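Local coordinates for protein alkaline serine protease (Pseudoalteromonas sp., PDB 1Y9Z) that probably cleaves peptide bonds as a cold-adapted, subtilisin-like serine endopeptidase, at residues A[18-32]-A[86-99]. Numbering follows the deposited sequence.
Sequences DSQAGNRTICIIDSG and MPNQNANIHIVKVF. With PMS (phenylmethanesulfonic acid), chain H.
I26 and I28 of 25-30 each bond through both N and O to the neighbouring strand 92-97, showing how parallel strands satisfy their amides in turn: I26 N to N92 O, H94 N to I26 O, I28 N to H94 O, V96 N to I28 O and D30 N to V96 O. Past the C-terminal end of the pairing D30 O takes V98 N at 2.8 Å and, weakly, F99 N. At its N-terminal start R24 O takes a weak bond from N92 N and a firmer one from N92 ND2 (3.0 Å), which also reaches G22 O weakly. Before the strands, with CG turned between its own backbone N and carbonyl carbon (chi1 68°), D18 brings the syn lone pair of OD2 to N88 N (3.0 Å, 160°). A water that accepts from N90 N lies 2.8 Å from OD2. With an alanine in place of D18, N88 N would probably lose its acceptor and the water one of its holds. I28 CD1 meets I93 CG2 at 3.8 Å, on the side facing helix 65-74, whose H65 bonds D30 OD1 as in the subtilisin catalytic triad. I29 and V96 pack on helix 110-119, to which the C27–C117 disulfide ties strand 25-30, while strand 125-128 pairs with 25-30.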
loop_
_atom_site.group_PDB
_atom_site.type_symbol
_atom_site.label_atom_id
_atom_site.label_comp_id
_atom_site.label_asym_id
_atom_site.label_seq_id
_atom_site.Cartn_x
_atom_site.Cartn_y
_atom_site.Cartn_z
ATOM N N ASP A 18 -12.825 -16.389 1.655
ATOM C CA ASP A 18 -13.316 -15.685 2.834
ATOM C C ASP A 18 -14.756 -16.063 3.171
ATOM O O ASP A 18 -15.446 -15.327 3.868
ATOM C CB ASP A 18 -13.219 -14.166 2.628
ATOM C CG ASP A 18 -14.173 -13.650 1.559
ATOM O OD1 ASP A 18 -14.903 -14.462 0.953
ATOM O OD2 ASP A 18 -14.193 -12.422 1.322
ATOM N N SER A 19 -15.205 -17.219 2.691
ATOM C CA SER A 19 -16.579 -17.653 2.933
ATOM C C SER A 19 -16.972 -17.708 4.406
ATOM O O SER A 19 -18.145 -17.549 4.734
ATOM C CB SER A 19 -16.832 -19.024 2.292
ATOM O OG SER A 19 -16.142 -20.052 2.979
ATOM N N GLN A 20 -16.004 -17.922 5.291
ATOM C CA GLN A 20 -16.305 -18.002 6.718
ATOM C C GLN A 20 -15.897 -16.755 7.498
ATOM O O GLN A 20 -15.999 -16.726 8.727
ATOM C CB GLN A 20 -15.619 -19.225 7.332
ATOM C CG GLN A 20 -15.986 -20.545 6.665
ATOM C CD GLN A 20 -17.486 -20.768 6.596
ATOM O OE1 GLN A 20 -18.175 -20.772 7.618
ATOM N NE2 GLN A 20 -18.000 -20.953 5.387
ATOM N N ALA A 21 -15.452 -15.722 6.789
ATOM C CA ALA A 21 -15.011 -14.489 7.438
ATOM C C ALA A 21 -16.117 -13.778 8.212
ATOM O O ALA A 21 -15.852 -12.830 8.953
ATOM C CB ALA A 21 -14.400 -13.548 6.410
ATOM N N GLY A 22 -17.353 -14.235 8.043
ATOM C CA GLY A 22 -18.462 -13.633 8.758
ATOM C C GLY A 22 -18.363 -13.914 10.247
ATOM O O GLY A 22 -19.077 -13.302 11.047
ATOM N N ASN A 23 -17.489 -14.839 10.635
ATOM C CA ASN A 23 -17.335 -15.146 12.051
ATOM C C ASN A 23 -16.269 -14.266 12.698
ATOM O O ASN A 23 -16.006 -14.373 13.895
ATOM C CB ASN A 23 -17.039 -16.648 12.263
ATOM C CG ASN A 23 -15.683 -17.089 11.724
ATOM O OD1 ASN A 23 -15.513 -18.248 11.327
ATOM N ND2 ASN A 23 -14.708 -16.193 11.735
ATOM N N ARG A 24 -15.676 -13.381 11.896
ATOM C CA ARG A 24 -14.644 -12.456 12.366
ATOM C C ARG A 24 -15.071 -11.003 12.148
ATOM O O ARG A 24 -15.892 -10.702 11.279
ATOM C CB ARG A 24 -13.326 -12.659 11.601
ATOM C CG ARG A 24 -12.669 -14.030 11.708
ATOM C CD ARG A 24 -12.143 -14.311 13.105
ATOM N NE ARG A 24 -13.211 -14.695 14.019
ATOM C CZ ARG A 24 -13.056 -14.841 15.329
ATOM N NH1 ARG A 24 -14.087 -15.196 16.084
ATOM N NH2 ARG A 24 -11.872 -14.629 15.889
ATOM N N THR A 25 -14.504 -10.108 12.947
ATOM C CA THR A 25 -14.776 -8.684 12.809
ATOM C C THR A 25 -13.451 -7.942 12.897
ATOM O O THR A 25 -12.696 -8.119 13.856
ATOM C CB THR A 25 -15.712 -8.145 13.914
ATOM O OG1 THR A 25 -17.007 -8.741 13.781
ATOM C CG2 THR A 25 -15.855 -6.630 13.794
ATOM N N ILE A 26 -13.155 -7.140 11.881
ATOM C CA ILE A 26 -11.928 -6.357 11.875
ATOM C C ILE A 26 -12.304 -4.883 11.965
ATOM O O ILE A 26 -13.176 -4.409 11.238
ATOM C CB ILE A 26 -11.074 -6.617 10.603
ATOM C CG1 ILE A 26 -9.855 -5.689 10.603
ATOM C CG2 ILE A 26 -11.908 -6.417 9.343
ATOM C CD1 ILE A 26 -8.781 -6.077 9.611
ATOM N N CYS A 27 -11.662 -4.173 12.886
ATOM C CA CYS A 27 -11.929 -2.756 13.084
ATOM C C CYS A 27 -10.778 -1.929 12.556
ATOM O O CYS A 27 -9.622 -2.151 12.921
ATOM C CB CYS A 27 -12.111 -2.465 14.566
ATOM S SG CYS A 27 -12.766 -0.822 15.005
ATOM N N ILE A 28 -11.112 -0.976 11.695
ATOM C CA ILE A 28 -10.125 -0.096 11.094
ATOM C C ILE A 28 -10.162 1.269 11.776
ATOM O O ILE A 28 -11.131 2.020 11.636
ATOM C CB ILE A 28 -10.404 0.105 9.588
ATOM C CG1 ILE A 28 -10.486 -1.250 8.883
ATOM C CG2 ILE A 28 -9.305 0.945 8.968
ATOM C CD1 ILE A 28 -10.952 -1.161 7.437
ATOM N N ILE A 29 -9.116 1.573 12.539
ATOM C CA ILE A 29 -9.008 2.866 13.211
ATOM C C ILE A 29 -8.194 3.701 12.234
ATOM O O ILE A 29 -6.994 3.477 12.059
ATOM C CB ILE A 29 -8.272 2.734 14.560
ATOM C CG1 ILE A 29 -9.080 1.831 15.497
ATOM C CG2 ILE A 29 -8.058 4.108 15.180
ATOM C CD1 ILE A 29 -8.470 1.665 16.882
ATOM N N ASP A 30 -8.846 4.661 11.589
ATOM C CA ASP A 30 -8.161 5.454 10.582
ATOM C C ASP A 30 -8.940 6.733 10.257
ATOM O O ASP A 30 -9.621 7.285 11.123
ATOM C CB ASP A 30 -7.982 4.587 9.326
ATOM C CG ASP A 30 -6.704 4.899 8.570
ATOM O OD1 ASP A 30 -6.566 6.041 8.092
ATOM O OD2 ASP A 30 -5.841 3.999 8.449
ATOM N N SER A 31 -8.857 7.190 9.009
ATOM C CA SER A 31 -9.530 8.427 8.607
ATOM C C SER A 31 -10.924 8.273 8.008
ATOM O O SER A 31 -11.380 9.142 7.265
ATOM C CB SER A 31 -8.654 9.203 7.618
ATOM O OG SER A 31 -8.654 8.602 6.331
ATOM N N GLY A 32 -11.612 7.184 8.319
ATOM C CA GLY A 32 -12.942 7.028 7.764
ATOM C C GLY A 32 -12.985 6.079 6.586
ATOM O O GLY A 32 -11.956 5.613 6.099
ATOM N N MET A 86 -10.227 -9.878 1.532
ATOM C CA MET A 86 -11.520 -10.552 1.702
ATOM C C MET A 86 -12.497 -9.710 0.882
ATOM O O MET A 86 -13.140 -8.798 1.401
ATOM C CB MET A 86 -11.911 -10.563 3.179
ATOM C CG MET A 86 -10.882 -11.272 4.060
ATOM S SD MET A 86 -11.230 -11.193 5.825
ATOM C CE MET A 86 -10.688 -9.516 6.187
ATOM N N PRO A 87 -12.629 -10.027 -0.415
ATOM C CA PRO A 87 -13.496 -9.314 -1.356
ATOM C C PRO A 87 -14.920 -9.797 -1.604
ATOM O O PRO A 87 -15.638 -9.182 -2.393
ATOM C CB PRO A 87 -12.685 -9.389 -2.632
ATOM C CG PRO A 87 -12.249 -10.841 -2.593
ATOM C CD PRO A 87 -11.850 -11.061 -1.124
ATOM N N ASN A 88 -15.347 -10.868 -0.945
ATOM C CA ASN A 88 -16.677 -11.394 -1.220
ATOM C C ASN A 88 -17.835 -10.999 -0.313
ATOM O O ASN A 88 -18.829 -11.724 -0.220
ATOM C CB ASN A 88 -16.595 -12.916 -1.342
ATOM C CG ASN A 88 -15.573 -13.356 -2.373
ATOM O OD1 ASN A 88 -14.500 -13.853 -2.031
ATOM N ND2 ASN A 88 -15.894 -13.155 -3.647
ATOM N N GLN A 89 -17.719 -9.853 0.348
ATOM C CA GLN A 89 -18.790 -9.350 1.204
ATOM C C GLN A 89 -19.204 -10.306 2.327
ATOM O O GLN A 89 -20.393 -10.510 2.584
ATOM C CB GLN A 89 -19.999 -9.006 0.324
ATOM C CG GLN A 89 -19.712 -7.891 -0.676
ATOM C CD GLN A 89 -20.723 -7.824 -1.803
ATOM O OE1 GLN A 89 -20.606 -8.532 -2.804
ATOM N NE2 GLN A 89 -21.726 -6.972 -1.643
ATOM N N ASN A 90 -18.211 -10.868 3.007
ATOM C CA ASN A 90 -18.454 -11.796 4.107
ATOM C C ASN A 90 -17.938 -11.243 5.435
ATOM O O ASN A 90 -18.649 -11.245 6.439
ATOM C CB ASN A 90 -17.777 -13.138 3.818
ATOM C CG ASN A 90 -18.474 -13.917 2.719
ATOM O OD1 ASN A 90 -17.829 -14.447 1.812
ATOM N ND2 ASN A 90 -19.796 -14.001 2.803
ATOM N N ALA A 91 -16.698 -10.769 5.431
ATOM C CA ALA A 91 -16.090 -10.230 6.639
ATOM C C ALA A 91 -16.861 -9.051 7.213
ATOM O O ALA A 91 -17.451 -8.261 6.476
ATOM C CB ALA A 91 -14.658 -9.811 6.349
ATOM N N ASN A 92 -16.859 -8.945 8.538
ATOM C CA ASN A 92 -17.515 -7.837 9.212
ATOM C C ASN A 92 -16.436 -6.797 9.443
ATOM O O ASN A 92 -15.355 -7.113 9.941
ATOM C CB ASN A 92 -18.098 -8.276 10.553
ATOM C CG ASN A 92 -19.176 -9.317 10.398
ATOM O OD1 ASN A 92 -20.243 -9.046 9.848
ATOM N ND2 ASN A 92 -18.899 -10.526 10.872
ATOM N N ILE A 93 -16.735 -5.561 9.071
ATOM C CA ILE A 93 -15.793 -4.463 9.215
ATOM C C ILE A 93 -16.409 -3.362 10.060
ATOM O O ILE A 93 -17.550 -2.964 9.829
ATOM C CB ILE A 93 -15.441 -3.862 7.841
ATOM C CG1 ILE A 93 -14.942 -4.963 6.905
ATOM C CG2 ILE A 93 -14.392 -2.766 7.999
ATOM C CD1 ILE A 93 -14.764 -4.511 5.469
ATOM N N HIS A 94 -15.661 -2.880 11.049
ATOM C CA HIS A 94 -16.144 -1.792 11.890
ATOM C C HIS A 94 -15.180 -0.630 11.717
ATOM O O HIS A 94 -13.961 -0.808 11.752
ATOM C CB HIS A 94 -16.210 -2.194 13.363
ATOM C CG HIS A 94 -17.053 -1.272 14.189
ATOM N ND1 HIS A 94 -18.426 -1.229 14.078
ATOM C CD2 HIS A 94 -16.719 -0.328 15.099
ATOM C CE1 HIS A 94 -18.902 -0.296 14.885
ATOM N NE2 HIS A 94 -17.886 0.266 15.515
ATOM N N ILE A 95 -15.733 0.559 11.527
ATOM C CA ILE A 95 -14.930 1.747 11.308
ATOM C C ILE A 95 -14.959 2.735 12.468
ATOM O O ILE A 95 -16.023 3.099 12.967
ATOM C CB ILE A 95 -15.409 2.498 10.035
ATOM C CG1 ILE A 95 -15.449 1.542 8.836
ATOM C CG2 ILE A 95 -14.501 3.687 9.751
ATOM C CD1 ILE A 95 -14.118 0.903 8.487
ATOM N N VAL A 96 -13.774 3.147 12.907
ATOM C CA VAL A 96 -13.653 4.157 13.949
ATOM C C VAL A 96 -12.781 5.227 13.302
ATOM O O VAL A 96 -11.599 5.004 13.025
ATOM C CB VAL A 96 -12.976 3.622 15.227
ATOM C CG1 VAL A 96 -12.774 4.764 16.220
ATOM C CG2 VAL A 96 -13.846 2.543 15.865
ATOM N N LYS A 97 -13.385 6.379 13.030
ATOM C CA LYS A 97 -12.704 7.490 12.377
ATOM C C LYS A 97 -12.055 8.428 13.392
ATOM O O LYS A 97 -12.746 9.164 14.099
ATOM C CB LYS A 97 -13.716 8.258 11.518
ATOM C CG LYS A 97 -13.141 9.404 10.705
ATOM C CD LYS A 97 -14.260 10.119 9.964
ATOM C CE LYS A 97 -13.777 11.360 9.243
ATOM N NZ LYS A 97 -14.931 12.115 8.670
ATOM N N VAL A 98 -10.726 8.401 13.455
ATOM C CA VAL A 98 -9.994 9.251 14.389
ATOM C C VAL A 98 -9.330 10.443 13.704
ATOM O O VAL A 98 -8.893 11.380 14.372
ATOM C CB VAL A 98 -8.907 8.449 15.152
ATOM C CG1 VAL A 98 -9.559 7.353 15.983
ATOM C CG2 VAL A 98 -7.904 7.854 14.169
ATOM N N PHE A 99 -9.259 10.412 12.375
ATOM C CA PHE A 99 -8.637 11.498 11.622
ATOM C C PHE A 99 -9.578 12.287 10.727
ATOM O O PHE A 99 -10.438 11.718 10.049
ATOM C CB PHE A 99 -7.519 10.973 10.712
ATOM C CG PHE A 99 -6.365 10.352 11.438
ATOM C CD1 PHE A 99 -6.137 8.984 11.349
ATOM C CD2 PHE A 99 -5.489 11.132 12.182
ATOM C CE1 PHE A 99 -5.046 8.399 11.992
ATOM C CE2 PHE A 99 -4.397 10.557 12.829
ATOM C CZ PHE A 99 -4.177 9.188 12.732
HETATM C C PMS H . 1.268 6.681 8.168
HETATM S S PMS H . 1.416 4.893 8.399
HETATM C C1 PMS H . 0.479 7.392 9.296
HETATM C C2 PMS H . 1.216 7.890 10.431
HETATM C C3 PMS H . 0.527 8.555 11.494
HETATM C C4 PMS H . -0.911 8.700 11.379
HETATM C C5 PMS H . -1.641 8.213 10.267
HETATM C C6 PMS H . -0.995 7.543 9.181
HETATM O O2S PMS H . 1.560 4.645 9.830
HETATM O O1S PMS H . 2.574 4.403 7.689
HETATM O O HOH W 1 -15.432 -10.480 2.838
#